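Local coordinates for putative DNA-binding protein (Salmonella choleraesuis, PDB 2HX0) that is of uncertain function but carries a magnesium ion on a histidine site and, judging from its family, may bind DNA, at residues 45-50 / 120-125; 53-58 / 114-119; 41-46 / 85-90; 128-133 / 143-148. The protein carries 2 engineered substitutions. One frame throughout, in Å; residues are numbered along the deposited sequence.

Interaction 1: 45-50 / 120-125; sequences RAAWIA and LVIGEL. Engineered in segment 45-50: Arg45 (natural residue His).
Leu120 starts the contact by laying its CD2 methyl against CG2 of Ile49. Leu81 of strand 75-86 touches it too. Val121 uses its backbone: its O accepts the N-H of Ala50, at 2.9 Å. Its CG1 branch, anti to the backbone N (chi1 174°), lies near Ala50 CB. Ile122 stands opposite Ile49 in a non-hydrogen-bonded antiparallel pair. Its CG2 methyl also reaches Ala47 CB, 4.0 Å away. Gly123 pairs with Trp48 by two backbone bonds, Trp48 N to Gly123 O at 2.9 Å and Gly123 N to Trp48 O at 3.0 Å. One face of the indole is turned to Gly123 CA, which lies toward the rim of the ring. This CA sits 3.9 Å from the centroid of the Trp48 six-membered ring, as a CH-pi contact. Glu124 bends at chi2 (76°) and turns its carboxylate back to the start of the partner segment. OE2 takes the N-H of Arg45, an engineered residue, at 2.9 Å, and OE1 takes that of Ala46 at 3.0 Å. Both are met on the syn side. OE2 also forms a salt bridge with Arg148. Leu125 closes the pairing with its N on Ala46 O, at 2.8 Å, and sets CD2 against Trp48 CZ3. Trp48 NE1 bonds to Ala50 O of the second subunit. Two neighbouring strands of the PCC-domain sheet are thus joined through their backbones, while the buried carboxylate of Glu124 meets two amide N-H groups and an arginine, which would be expected to stabilise its negative charge.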
loop_
_atom_site.group_PDB
_atom_site.type_symbol
_atom_site.label_atom_id
_atom_site.label_comp_id
_atom_site.label_asym_id
_atom_site.label_seq_id
_atom_site.Cartn_x
_atom_site.Cartn_y
_atom_site.Cartn_z
ATOM N N ARG A 45 -4.851 17.391 -8.991
ATOM C CA ARG A 45 -4.193 18.349 -8.107
ATOM C C ARG A 45 -3.827 17.816 -6.723
ATOM O O ARG A 45 -3.099 18.473 -5.986
ATOM C CB ARG A 45 -5.068 19.597 -7.920
ATOM C CG ARG A 45 -5.482 20.307 -9.205
ATOM C CD ARG A 45 -4.287 20.761 -10.020
ATOM N NE ARG A 45 -3.437 21.710 -9.307
ATOM C CZ ARG A 45 -3.782 22.960 -9.013
ATOM N NH1 ARG A 45 -2.931 23.742 -8.358
ATOM N NH2 ARG A 45 -4.969 23.432 -9.371
ATOM N N ALA A 46 -4.327 16.640 -6.364
ATOM C CA ALA A 46 -4.029 16.063 -5.051
ATOM C C ALA A 46 -4.261 14.560 -5.113
ATOM O O ALA A 46 -5.261 14.053 -4.609
ATOM C CB ALA A 46 -4.927 16.686 -3.997
ATOM N N ALA A 47 -3.316 13.848 -5.714
ATOM C CA ALA A 47 -3.462 12.416 -5.891
ATOM C C ALA A 47 -2.450 11.582 -5.127
ATOM O O ALA A 47 -1.461 12.098 -4.610
ATOM C CB ALA A 47 -3.390 12.082 -7.390
ATOM N N TRP A 48 -2.720 10.285 -5.043
ATOM C CA TRP A 48 -1.816 9.359 -4.371
ATOM C C TRP A 48 -2.020 7.987 -4.994
ATOM O O TRP A 48 -3.051 7.729 -5.615
ATOM C CB TRP A 48 -2.098 9.337 -2.854
ATOM C CG TRP A 48 -3.135 8.350 -2.365
ATOM C CD1 TRP A 48 -2.905 7.107 -1.844
ATOM C CD2 TRP A 48 -4.551 8.553 -2.304
ATOM N NE1 TRP A 48 -4.090 6.526 -1.460
ATOM C CE2 TRP A 48 -5.117 7.392 -1.732
ATOM C CE3 TRP A 48 -5.398 9.604 -2.679
ATOM C CZ2 TRP A 48 -6.494 7.254 -1.521
ATOM C CZ3 TRP A 48 -6.767 9.467 -2.472
ATOM C CH2 TRP A 48 -7.301 8.297 -1.897
ATOM N N ILE A 49 -1.024 7.119 -4.864
ATOM C CA ILE A 49 -1.142 5.777 -5.419
ATOM C C ILE A 49 -1.893 4.930 -4.401
ATOM O O ILE A 49 -1.380 4.650 -3.316
ATOM C CB ILE A 49 0.236 5.142 -5.665
ATOM C CG1 ILE A 49 1.122 6.099 -6.468
ATOM C CG2 ILE A 49 0.056 3.826 -6.412
ATOM C CD1 ILE A 49 0.629 6.523 -7.881
ATOM N N ALA A 50 -3.114 4.537 -4.751
ATOM C CA ALA A 50 -3.943 3.742 -3.850
ATOM C C ALA A 50 -3.721 2.243 -4.000
ATOM O O ALA A 50 -4.069 1.469 -3.112
ATOM C CB ALA A 50 -5.424 4.078 -4.066
ATOM N N LEU A 120 -2.495 0.131 -11.946
ATOM C CA LEU A 120 -2.567 1.175 -10.941
ATOM C C LEU A 120 -3.966 1.659 -10.621
ATOM O O LEU A 120 -4.822 1.741 -11.496
ATOM C CB LEU A 120 -1.778 2.400 -11.413
ATOM C CG LEU A 120 -0.267 2.347 -11.610
ATOM C CD1 LEU A 120 0.121 3.213 -12.796
ATOM C CD2 LEU A 120 0.423 2.825 -10.341
ATOM N N VAL A 121 -4.189 1.968 -9.349
ATOM C CA VAL A 121 -5.442 2.573 -8.926
ATOM C C VAL A 121 -4.950 3.865 -8.284
ATOM O O VAL A 121 -4.217 3.837 -7.292
ATOM C CB VAL A 121 -6.208 1.743 -7.892
ATOM C CG1 VAL A 121 -7.427 2.536 -7.413
ATOM C CG2 VAL A 121 -6.666 0.449 -8.516
ATOM N N ILE A 122 -5.314 4.990 -8.884
ATOM C CA ILE A 122 -4.887 6.286 -8.384
ATOM C C ILE A 122 -6.051 7.054 -7.779
ATOM O O ILE A 122 -7.110 7.163 -8.386
ATOM C CB ILE A 122 -4.267 7.121 -9.525
ATOM C CG1 ILE A 122 -3.017 6.405 -10.058
ATOM C CG2 ILE A 122 -3.937 8.527 -9.029
ATOM C CD1 ILE A 122 -3.242 5.120 -10.781
ATOM N N GLY A 123 -5.850 7.570 -6.572
ATOM C CA GLY A 123 -6.893 8.343 -5.923
ATOM C C GLY A 123 -6.624 9.827 -6.084
ATOM O O GLY A 123 -5.471 10.250 -6.103
ATOM N N GLU A 124 -7.690 10.608 -6.233
ATOM C CA GLU A 124 -7.601 12.064 -6.364
ATOM C C GLU A 124 -8.535 12.639 -5.300
ATOM O O GLU A 124 -9.648 12.148 -5.115
ATOM C CB GLU A 124 -8.055 12.516 -7.759
ATOM C CG GLU A 124 -8.425 14.008 -7.865
ATOM C CD GLU A 124 -7.225 14.950 -7.898
ATOM O OE1 GLU A 124 -6.116 14.542 -7.501
ATOM O OE2 GLU A 124 -7.397 16.114 -8.318
ATOM N N LEU A 125 -8.075 13.670 -4.598
ATOM C CA LEU A 125 -8.870 14.303 -3.543
ATOM C C LEU A 125 -9.363 15.652 -4.070
ATOM O O LEU A 125 -8.677 16.665 -3.944
ATOM C CB LEU A 125 -7.995 14.489 -2.300
ATOM C CG LEU A 125 -7.368 13.178 -1.808
ATOM C CD1 LEU A 125 -6.205 13.464 -0.868
ATOM C CD2 LEU A 125 -8.435 12.335 -1.131
#

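Interaction 2: 53-58 / 114-119; sequences TGSLTD and VRTTLE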
loop_
_atom_site.group_PDB
_atom_site.type_symbol
_atom_site.label_atom_id
_atom_site.label_comp_id
_atom_site.label_asym_id
_atom_site.label_seq_id
_atom_site.Cartn_x
_atom_site.Cartn_y
_atom_site.Cartn_z
ATOM N N THR A 53 0.422 -2.938 -8.858
ATOM C CA THR A 53 1.039 -4.244 -9.022
ATOM C C THR A 53 1.558 -4.313 -10.446
ATOM O O THR A 53 1.007 -3.680 -11.340
ATOM C CB THR A 53 0.038 -5.386 -8.784
ATOM O OG1 THR A 53 0.732 -6.637 -8.846
ATOM C CG2 THR A 53 -1.060 -5.373 -9.829
ATOM N N GLY A 54 2.626 -5.071 -10.657
ATOM C CA GLY A 54 3.174 -5.171 -11.994
ATOM C C GLY A 54 4.592 -5.687 -12.017
ATOM O O GLY A 54 5.069 -6.267 -11.046
ATOM N N SER A 55 5.273 -5.445 -13.132
ATOM C CA SER A 55 6.639 -5.908 -13.320
ATOM C C SER A 55 7.476 -4.861 -14.041
ATOM O O SER A 55 6.956 -4.066 -14.821
ATOM C CB SER A 55 6.620 -7.205 -14.131
ATOM O OG SER A 55 5.884 -7.038 -15.329
ATOM N N LEU A 56 8.777 -4.872 -13.777
ATOM C CA LEU A 56 9.688 -3.925 -14.404
ATOM C C LEU A 56 10.923 -4.619 -14.951
ATOM O O LEU A 56 11.285 -5.711 -14.511
ATOM C CB LEU A 56 10.141 -2.867 -13.398
ATOM C CG LEU A 56 9.082 -1.996 -12.724
ATOM C CD1 LEU A 56 9.740 -1.143 -11.659
ATOM C CD2 LEU A 56 8.383 -1.117 -13.759
ATOM N N THR A 57 11.560 -3.961 -15.914
ATOM C CA THR A 57 12.783 -4.452 -16.529
ATOM C C THR A 57 13.899 -3.539 -16.031
ATOM O O THR A 57 14.875 -3.997 -15.434
ATOM C CB THR A 57 12.695 -4.389 -18.060
ATOM O OG1 THR A 57 11.692 -5.305 -18.513
ATOM C CG2 THR A 57 14.032 -4.753 -18.691
ATOM N N ASP A 58 13.749 -2.241 -16.270
ATOM C CA ASP A 58 14.727 -1.273 -15.798
ATOM C C ASP A 58 14.174 -0.656 -14.522
ATOM O O ASP A 58 12.979 -0.384 -14.424
ATOM C CB ASP A 58 14.957 -0.169 -16.834
ATOM C CG ASP A 58 15.473 -0.706 -18.152
ATOM O OD1 ASP A 58 16.431 -1.507 -18.129
ATOM O OD2 ASP A 58 14.925 -0.328 -19.208
ATOM N N VAL A 114 8.335 -0.602 -17.656
ATOM C CA VAL A 114 7.414 -1.725 -17.515
ATOM C C VAL A 114 7.883 -2.960 -18.280
ATOM O O VAL A 114 8.335 -2.867 -19.426
ATOM C CB VAL A 114 6.006 -1.324 -18.015
ATOM C CG1 VAL A 114 5.039 -2.495 -17.894
ATOM C CG2 VAL A 114 5.501 -0.143 -17.209
ATOM N N ARG A 115 7.770 -4.124 -17.647
ATOM C CA ARG A 115 8.173 -5.368 -18.287
ATOM C C ARG A 115 6.975 -5.966 -19.020
ATOM O O ARG A 115 6.956 -6.010 -20.249
ATOM C CB ARG A 115 8.719 -6.350 -17.244
ATOM C CG ARG A 115 9.325 -7.617 -17.835
ATOM C CD ARG A 115 10.423 -8.162 -16.932
ATOM N NE ARG A 115 9.947 -8.479 -15.587
ATOM C CZ ARG A 115 9.205 -9.540 -15.286
ATOM N NH1 ARG A 115 8.849 -10.397 -16.237
ATOM N NH2 ARG A 115 8.815 -9.746 -14.034
ATOM N N THR A 116 5.972 -6.411 -18.268
ATOM C CA THR A 116 4.777 -6.979 -18.880
ATOM C C THR A 116 3.556 -6.105 -18.618
ATOM O O THR A 116 2.661 -6.021 -19.458
ATOM C CB THR A 116 4.473 -8.407 -18.361
ATOM O OG1 THR A 116 4.199 -8.366 -16.957
ATOM C CG2 THR A 116 5.652 -9.331 -18.626
ATOM N N THR A 117 3.523 -5.440 -17.468
ATOM C CA THR A 117 2.374 -4.606 -17.136
ATOM C C THR A 117 2.582 -3.840 -15.833
ATOM O O THR A 117 3.458 -4.166 -15.037
ATOM C CB THR A 117 1.102 -5.486 -16.950
ATOM O OG1 THR A 117 -0.067 -4.659 -16.911
ATOM C CG2 THR A 117 1.178 -6.252 -15.630
ATOM N N LEU A 118 1.783 -2.801 -15.637
ATOM C CA LEU A 118 1.795 -2.059 -14.382
ATOM C C LEU A 118 0.347 -1.641 -14.189
ATOM O O LEU A 118 -0.181 -0.830 -14.947
ATOM C CB LEU A 118 2.705 -0.830 -14.414
ATOM C CG LEU A 118 2.894 -0.326 -12.972
ATOM C CD1 LEU A 118 3.755 -1.327 -12.199
ATOM C CD2 LEU A 118 3.543 1.047 -12.959
ATOM N N GLU A 119 -0.305 -2.231 -13.192
ATOM C CA GLU A 119 -1.704 -1.943 -12.897
ATOM C C GLU A 119 -1.744 -0.946 -11.758
ATOM O O GLU A 119 -1.114 -1.155 -10.728
ATOM C CB GLU A 119 -2.420 -3.230 -12.503
ATOM C CG GLU A 119 -2.544 -4.224 -13.654
ATOM C CD GLU A 119 -3.043 -5.588 -13.210
ATOM O OE1 GLU A 119 -3.880 -5.650 -12.285
ATOM O OE2 GLU A 119 -2.609 -6.601 -13.801
#
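The guanidinium of Arg115 lies with one face over Ser55, whose CB is 3.4 Å from Arg115 NH2. At its edge, in the plane of the group, is Leu56 O. Arg115 NE donates to this oxygen at 3.3 Å, from above the carbonyl plane. The chain of Arg115 leaves anti to its backbone nitrogen and folds at chi3 (59°), which brings the flat end back over strand 53-56. Its NH2 forms a salt bridge with Glu77, a residue known to bind magnesium, although no ion is bound there in this chain. Thr57 OG1 packs across the aliphatic part of Arg115, near CB and CG. The strands form an antiparallel pair with a beta bulge: the register slips by two residues between the Gly54–Leu118 and Leu56–Val114 pairs. Arg115 N bonds to Ser55 O within it. Ser55 OG and Thr116 OG1 share a short hydrogen bond of 2.7 Å. Ser55 N bonds to Thr117 O at 2.9 Å at the edge of the bulge; farther along, Thr53 and Glu119 exchange two backbone bonds. Gly54 has backbone angles that call for glycine, and its CA faces CD1 of Leu118 at 3.9 Å. Thr53 and Glu119 point the same way side by side, with Thr53 CG2 3.7 Å from Glu119 CB. The carboxylate of Glu119 is held by Thr84, His91 and Arg132 of the third subunit.

Interaction 3: 41-46 / 85-90; sequences QNQLRA and LELTGE. Engineered in segment 41-46: Arg45 (natural residue His).
Leu87 reaches across to the segment 41-46 and slants past the side chains of Gln43 and Arg45. Gln43, with positive phi, follows helix 31-42 in a Schellman motif, and from there the chain runs on toward strand 47-56. Leu87 belongs to the tight turn between strands 75-86 and 89-97, so the contact sets a helix exit against a hairpin turn of the same sheet. CD1 of Leu87 lies by the engineered Arg45, 3.3 Å from its CD and 3.6 Å from its NE. In Arg45 the bend at chi2 places CD by the leucine, and that at chi3 brings NE alongside. CD2 of Leu87 lies 3.8 Å from Leu44 O and 3.9 Å from Gln43 CA. Gln43 folds at chi2 (-67°), which sets its amide beside both leucine methyls; OE1 is 3.6 Å from Leu87 CD1. The amide NE2 bonds back to Gln40 O. Val39 of the helix also touches Leu87. Glu86 behaves differently. Its CB rests 3.5 Å from Arg45 O, but its carboxylate leads off to Arg132, with which OE2 forms a salt bridge. Leu44 adds its carbonyl rather than its side chain. Leu87 N donates to Leu44 O at 3.1 Å, a weak bond with an angle of only 121° at the hydrogen.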
loop_
_atom_site.group_PDB
_atom_site.type_symbol
_atom_site.label_atom_id
_atom_site.label_comp_id
_atom_site.label_asym_id
_atom_site.label_seq_id
_atom_site.Cartn_x
_atom_site.Cartn_y
_atom_site.Cartn_z
ATOM N N GLN A 41 -3.334 14.736 -18.117
ATOM C CA GLN A 41 -4.565 14.471 -18.846
ATOM C C GLN A 41 -5.811 14.737 -18.016
ATOM O O GLN A 41 -6.809 15.248 -18.525
ATOM C CB GLN A 41 -4.604 13.028 -19.344
ATOM C CG GLN A 41 -5.956 12.658 -19.936
ATOM C CD GLN A 41 -5.970 11.311 -20.619
ATOM O OE1 GLN A 41 -7.017 10.856 -21.078
ATOM N NE2 GLN A 41 -4.812 10.666 -20.697
ATOM N N ASN A 42 -5.747 14.394 -16.735
ATOM C CA ASN A 42 -6.890 14.569 -15.853
ATOM C C ASN A 42 -6.773 15.757 -14.906
ATOM O O ASN A 42 -7.631 15.950 -14.043
ATOM C CB ASN A 42 -7.114 13.284 -15.054
ATOM C CG ASN A 42 -7.423 12.101 -15.944
ATOM O OD1 ASN A 42 -6.559 11.269 -16.224
ATOM N ND2 ASN A 42 -8.659 12.030 -16.412
ATOM N N GLN A 43 -5.728 16.555 -15.088
ATOM C CA GLN A 43 -5.488 17.732 -14.259
ATOM C C GLN A 43 -5.643 17.416 -12.775
ATOM O O GLN A 43 -6.335 18.122 -12.042
ATOM C CB GLN A 43 -6.442 18.860 -14.659
ATOM C CG GLN A 43 -6.164 19.424 -16.047
ATOM C CD GLN A 43 -4.836 20.151 -16.118
ATOM O OE1 GLN A 43 -4.659 21.205 -15.505
ATOM N NE2 GLN A 43 -3.888 19.585 -16.855
ATOM N N LEU A 44 -4.992 16.346 -12.336
ATOM C CA LEU A 44 -5.057 15.943 -10.936
ATOM C C LEU A 44 -4.246 16.913 -10.077
ATOM O O LEU A 44 -3.091 17.211 -10.386
ATOM C CB LEU A 44 -4.526 14.515 -10.782
ATOM C CG LEU A 44 -5.232 13.464 -11.649
ATOM C CD1 LEU A 44 -4.678 12.078 -11.326
ATOM C CD2 LEU A 44 -6.738 13.516 -11.412
ATOM N N ARG A 45 -4.851 17.391 -8.991
ATOM C CA ARG A 45 -4.193 18.349 -8.107
ATOM C C ARG A 45 -3.827 17.816 -6.723
ATOM O O ARG A 45 -3.099 18.473 -5.986
ATOM C CB ARG A 45 -5.068 19.597 -7.920
ATOM C CG ARG A 45 -5.482 20.307 -9.205
ATOM C CD ARG A 45 -4.287 20.761 -10.020
ATOM N NE ARG A 45 -3.437 21.710 -9.307
ATOM C CZ ARG A 45 -3.782 22.960 -9.013
ATOM N NH1 ARG A 45 -2.931 23.742 -8.358
ATOM N NH2 ARG A 45 -4.969 23.432 -9.371
ATOM N N ALA A 46 -4.327 16.640 -6.364
ATOM C CA ALA A 46 -4.029 16.063 -5.051
ATOM C C ALA A 46 -4.261 14.560 -5.113
ATOM O O ALA A 46 -5.261 14.053 -4.609
ATOM C CB ALA A 46 -4.927 16.686 -3.997
ATOM N N LEU A 85 1.196 12.536 -5.771
ATOM C CA LEU A 85 1.567 13.146 -7.032
ATOM C C LEU A 85 0.515 14.168 -7.410
ATOM O O LEU A 85 -0.644 14.064 -7.007
ATOM C CB LEU A 85 1.739 12.094 -8.139
ATOM C CG LEU A 85 0.572 11.246 -8.640
ATOM C CD1 LEU A 85 1.043 10.426 -9.830
ATOM C CD2 LEU A 85 0.055 10.336 -7.538
ATOM N N GLU A 86 0.939 15.178 -8.158
ATOM C CA GLU A 86 0.041 16.230 -8.587
ATOM C C GLU A 86 0.594 16.917 -9.831
ATOM O O GLU A 86 1.650 16.537 -10.328
ATOM C CB GLU A 86 -0.182 17.234 -7.448
ATOM C CG GLU A 86 1.040 18.037 -7.005
ATOM C CD GLU A 86 1.978 17.285 -6.077
ATOM O OE1 GLU A 86 1.573 16.263 -5.479
ATOM O OE2 GLU A 86 3.130 17.741 -5.926
ATOM N N LEU A 87 -0.116 17.923 -10.329
ATOM C CA LEU A 87 0.299 18.622 -11.544
ATOM C C LEU A 87 1.783 18.914 -11.732
ATOM O O LEU A 87 2.338 18.601 -12.785
ATOM C CB LEU A 87 -0.487 19.925 -11.709
ATOM C CG LEU A 87 -1.890 19.819 -12.318
ATOM C CD1 LEU A 87 -2.380 21.217 -12.663
ATOM C CD2 LEU A 87 -1.861 18.960 -13.576
ATOM N N THR A 88 2.434 19.510 -10.737
ATOM C CA THR A 88 3.851 19.831 -10.889
ATOM C C THR A 88 4.770 19.272 -9.813
ATOM O O THR A 88 5.782 19.885 -9.478
ATOM C CB THR A 88 4.073 21.356 -10.959
ATOM O OG1 THR A 88 3.737 21.948 -9.698
ATOM C CG2 THR A 88 3.207 21.968 -12.048
ATOM N N GLY A 89 4.436 18.104 -9.278
ATOM C CA GLY A 89 5.282 17.519 -8.256
ATOM C C GLY A 89 4.835 16.130 -7.861
ATOM O O GLY A 89 3.754 15.685 -8.246
ATOM N N GLU A 90 5.677 15.441 -7.100
ATOM C CA GLU A 90 5.370 14.097 -6.638
ATOM C C GLU A 90 6.416 13.639 -5.633
ATOM O O GLU A 90 7.453 14.275 -5.464
ATOM C CB GLU A 90 5.341 13.109 -7.811
ATOM C CG GLU A 90 6.707 12.780 -8.416
ATOM C CD GLU A 90 7.293 13.931 -9.208
ATOM O OE1 GLU A 90 6.563 14.496 -10.050
ATOM O OE2 GLU A 90 8.482 14.263 -9.001
#

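Interaction 4: 128-133 / 143-148; sequences LTFSRQ and LHISSR
Leu143 pushes its CD1 methyl into a hollow between Phe130 and Arg132. The methyl is 3.7 Å from Phe130 CG and approaches that ring off-centre, as a CH-pi contact. It also lies over the centre of one face of the Arg132 guanidinium, 3.9 Å above the plane. Leu143 CG stands anti to the backbone N (chi1 180°), which carries the methyl across to the neighbouring strand. Ile145 fills the next place. It runs beside Phe130, with CG1 4.0 Å from Phe130 CE1, while its CG2 meets CD1 of Leu128. Ala22 of the second subunit packs on Leu128 and Phe130. The strands are the two arms of a beta hairpin, 128-134 with 141-147, a separate two-stranded antiparallel sheet. Backbone bonds tie Thr129 to Ser146 and Ser131 to His144. Arg132 NH2 bonds to Thr84 OG1 of strand 75-86. The other face carries polar side chains. Ser131 OG lies at the edge of the His144 ring, in its plane, and Gln133 CG leans on His144 CB at 3.5 Å. A water links the two strands: it donates to Thr129 O and bonds to the hydroxyls of Ser131 and Ser146. At the end Arg148 bends at chi2 and chi3 and grips Leu128 O side-on. Its NE and NH2 both bond to Leu128 O, at 2.8 and 2.9 Å, with that oxygen near the guanidinium plane.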
loop_
_atom_site.group_PDB
_atom_site.type_symbol
_atom_site.label_atom_id
_atom_site.label_comp_id
_atom_site.label_asym_id
_atom_site.label_seq_id
_atom_site.Cartn_x
_atom_site.Cartn_y
_atom_site.Cartn_z
ATOM N N LEU A 128 -9.019 19.083 -2.133
ATOM C CA LEU A 128 -7.692 19.552 -1.755
ATOM C C LEU A 128 -6.770 19.803 -2.939
ATOM O O LEU A 128 -7.051 19.403 -4.065
ATOM C CB LEU A 128 -7.026 18.518 -0.840
ATOM C CG LEU A 128 -7.798 18.087 0.409
ATOM C CD1 LEU A 128 -7.104 16.889 1.041
ATOM C CD2 LEU A 128 -7.884 19.240 1.402
ATOM N N THR A 129 -5.656 20.469 -2.660
ATOM C CA THR A 129 -4.644 20.736 -3.670
ATOM C C THR A 129 -3.291 20.525 -3.012
ATOM O O THR A 129 -3.029 21.066 -1.931
ATOM C CB THR A 129 -4.711 22.185 -4.205
ATOM O OG1 THR A 129 -5.926 22.372 -4.942
ATOM C CG2 THR A 129 -3.534 22.465 -5.128
ATOM N N PHE A 130 -2.450 19.711 -3.641
ATOM C CA PHE A 130 -1.109 19.452 -3.131
ATOM C C PHE A 130 -0.130 20.368 -3.851
ATOM O O PHE A 130 -0.287 20.655 -5.041
ATOM C CB PHE A 130 -0.651 18.014 -3.412
ATOM C CG PHE A 130 -1.379 16.950 -2.636
ATOM C CD1 PHE A 130 -2.172 17.265 -1.534
ATOM C CD2 PHE A 130 -1.244 15.614 -3.003
ATOM C CE1 PHE A 130 -2.820 16.261 -0.809
ATOM C CE2 PHE A 130 -1.883 14.601 -2.290
ATOM C CZ PHE A 130 -2.674 14.925 -1.189
ATOM N N SER A 131 0.884 20.820 -3.126
ATOM C CA SER A 131 1.934 21.648 -3.704
ATOM C C SER A 131 3.200 21.321 -2.930
ATOM O O SER A 131 3.146 20.640 -1.904
ATOM C CB SER A 131 1.604 23.143 -3.584
ATOM O OG SER A 131 1.495 23.552 -2.233
ATOM N N ARG A 132 4.341 21.780 -3.431
ATOM C CA ARG A 132 5.610 21.538 -2.761
ATOM C C ARG A 132 6.155 22.903 -2.369
ATOM O O ARG A 132 6.530 23.703 -3.229
ATOM C CB ARG A 132 6.577 20.813 -3.700
ATOM C CG ARG A 132 6.011 19.519 -4.285
ATOM C CD ARG A 132 5.849 18.427 -3.230
ATOM N NE ARG A 132 4.945 17.373 -3.690
ATOM C CZ ARG A 132 4.758 16.211 -3.069
ATOM N NH1 ARG A 132 5.420 15.929 -1.951
ATOM N NH2 ARG A 132 3.891 15.337 -3.563
ATOM N N GLN A 133 6.173 23.172 -1.068
ATOM C CA GLN A 133 6.644 24.450 -0.557
ATOM C C GLN A 133 7.851 24.234 0.341
ATOM O O GLN A 133 7.938 23.233 1.050
ATOM C CB GLN A 133 5.530 25.129 0.241
ATOM C CG GLN A 133 4.197 25.191 -0.485
ATOM C CD GLN A 133 4.207 26.136 -1.666
ATOM O OE1 GLN A 133 3.252 26.182 -2.441
ATOM N NE2 GLN A 133 5.283 26.905 -1.809
ATOM N N LEU A 143 5.536 18.544 1.141
ATOM C CA LEU A 143 4.117 18.546 0.835
ATOM C C LEU A 143 3.321 19.593 1.602
ATOM O O LEU A 143 3.388 19.677 2.829
ATOM C CB LEU A 143 3.524 17.160 1.103
ATOM C CG LEU A 143 2.024 17.020 0.831
ATOM C CD1 LEU A 143 1.745 17.213 -0.662
ATOM C CD2 LEU A 143 1.560 15.645 1.287
ATOM N N HIS A 144 2.562 20.391 0.858
ATOM C CA HIS A 144 1.712 21.422 1.433
ATOM C C HIS A 144 0.302 21.086 0.967
ATOM O O HIS A 144 0.080 20.837 -0.216
ATOM C CB HIS A 144 2.126 22.808 0.925
ATOM C CG HIS A 144 1.221 23.910 1.379
ATOM N ND1 HIS A 144 0.974 24.170 2.710
ATOM C CD2 HIS A 144 0.496 24.815 0.679
ATOM C CE1 HIS A 144 0.135 25.186 2.810
ATOM N NE2 HIS A 144 -0.170 25.596 1.593
ATOM N N ILE A 145 -0.646 21.075 1.898
ATOM C CA ILE A 145 -2.029 20.744 1.581
ATOM C C ILE A 145 -2.954 21.923 1.835
ATOM O O ILE A 145 -2.990 22.459 2.941
ATOM C CB ILE A 145 -2.513 19.568 2.441
ATOM C CG1 ILE A 145 -1.524 18.409 2.340
ATOM C CG2 ILE A 145 -3.893 19.123 1.985
ATOM C CD1 ILE A 145 -0.308 18.527 3.245
ATOM N N SER A 146 -3.710 22.312 0.813
ATOM C CA SER A 146 -4.645 23.423 0.939
ATOM C C SER A 146 -5.979 23.089 0.279
ATOM O O SER A 146 -6.102 22.088 -0.428
ATOM C CB SER A 146 -4.053 24.679 0.301
ATOM O OG SER A 146 -3.763 24.456 -1.062
ATOM N N SER A 147 -6.984 23.925 0.518
ATOM C CA SER A 147 -8.300 23.710 -0.066
ATOM C C SER A 147 -8.272 23.939 -1.571
ATOM O O SER A 147 -7.565 24.825 -2.060
ATOM C CB SER A 147 -9.324 24.652 0.572
ATOM O OG SER A 147 -10.580 24.562 -0.083
ATOM N N ARG A 148 -9.042 23.138 -2.302
ATOM C CA ARG A 148 -9.121 23.271 -3.755
ATOM C C ARG A 148 -9.787 24.601 -4.097
ATOM O O ARG A 148 -9.443 25.244 -5.086
ATOM C CB ARG A 148 -9.948 22.127 -4.354
ATOM C CG ARG A 148 -10.142 22.204 -5.870
ATOM C CD ARG A 148 -8.837 21.948 -6.611
ATOM N NE ARG A 148 -8.312 20.619 -6.304
ATOM C CZ ARG A 148 -8.564 19.519 -7.007
ATOM N NH1 ARG A 148 -9.331 19.561 -8.089
ATOM N NH2 ARG A 148 -8.066 18.355 -6.602
HETATM O O HOH W 1 -1.299 23.316 -1.708
#

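How the interactions relate
Interactions 1 and 2 lie along the same pair of strands, 47-56 and 113-124, with centres 19 Å apart. Interaction 3 shares Arg45 and Ala46 with interaction 1, and Ala47 O lies 2.9 Å from Leu85 N as the sheet continues to strand 75-86. Interaction 4 joins both at the hairpin: Phe130 N is 2.7 Å from Arg45 O, and Arg148 NH2 is 2.9 Å from Glu124 OE2. Interactions 2 and 4 are about 17 Å apart at their nearest atoms. Each nevertheless lies near a bound magnesium ion: the Thr53 side chain comes within about 5 Å of one, and the Arg132 side chain within about 8 Å of one. His91, His93 and His107 form the metal site.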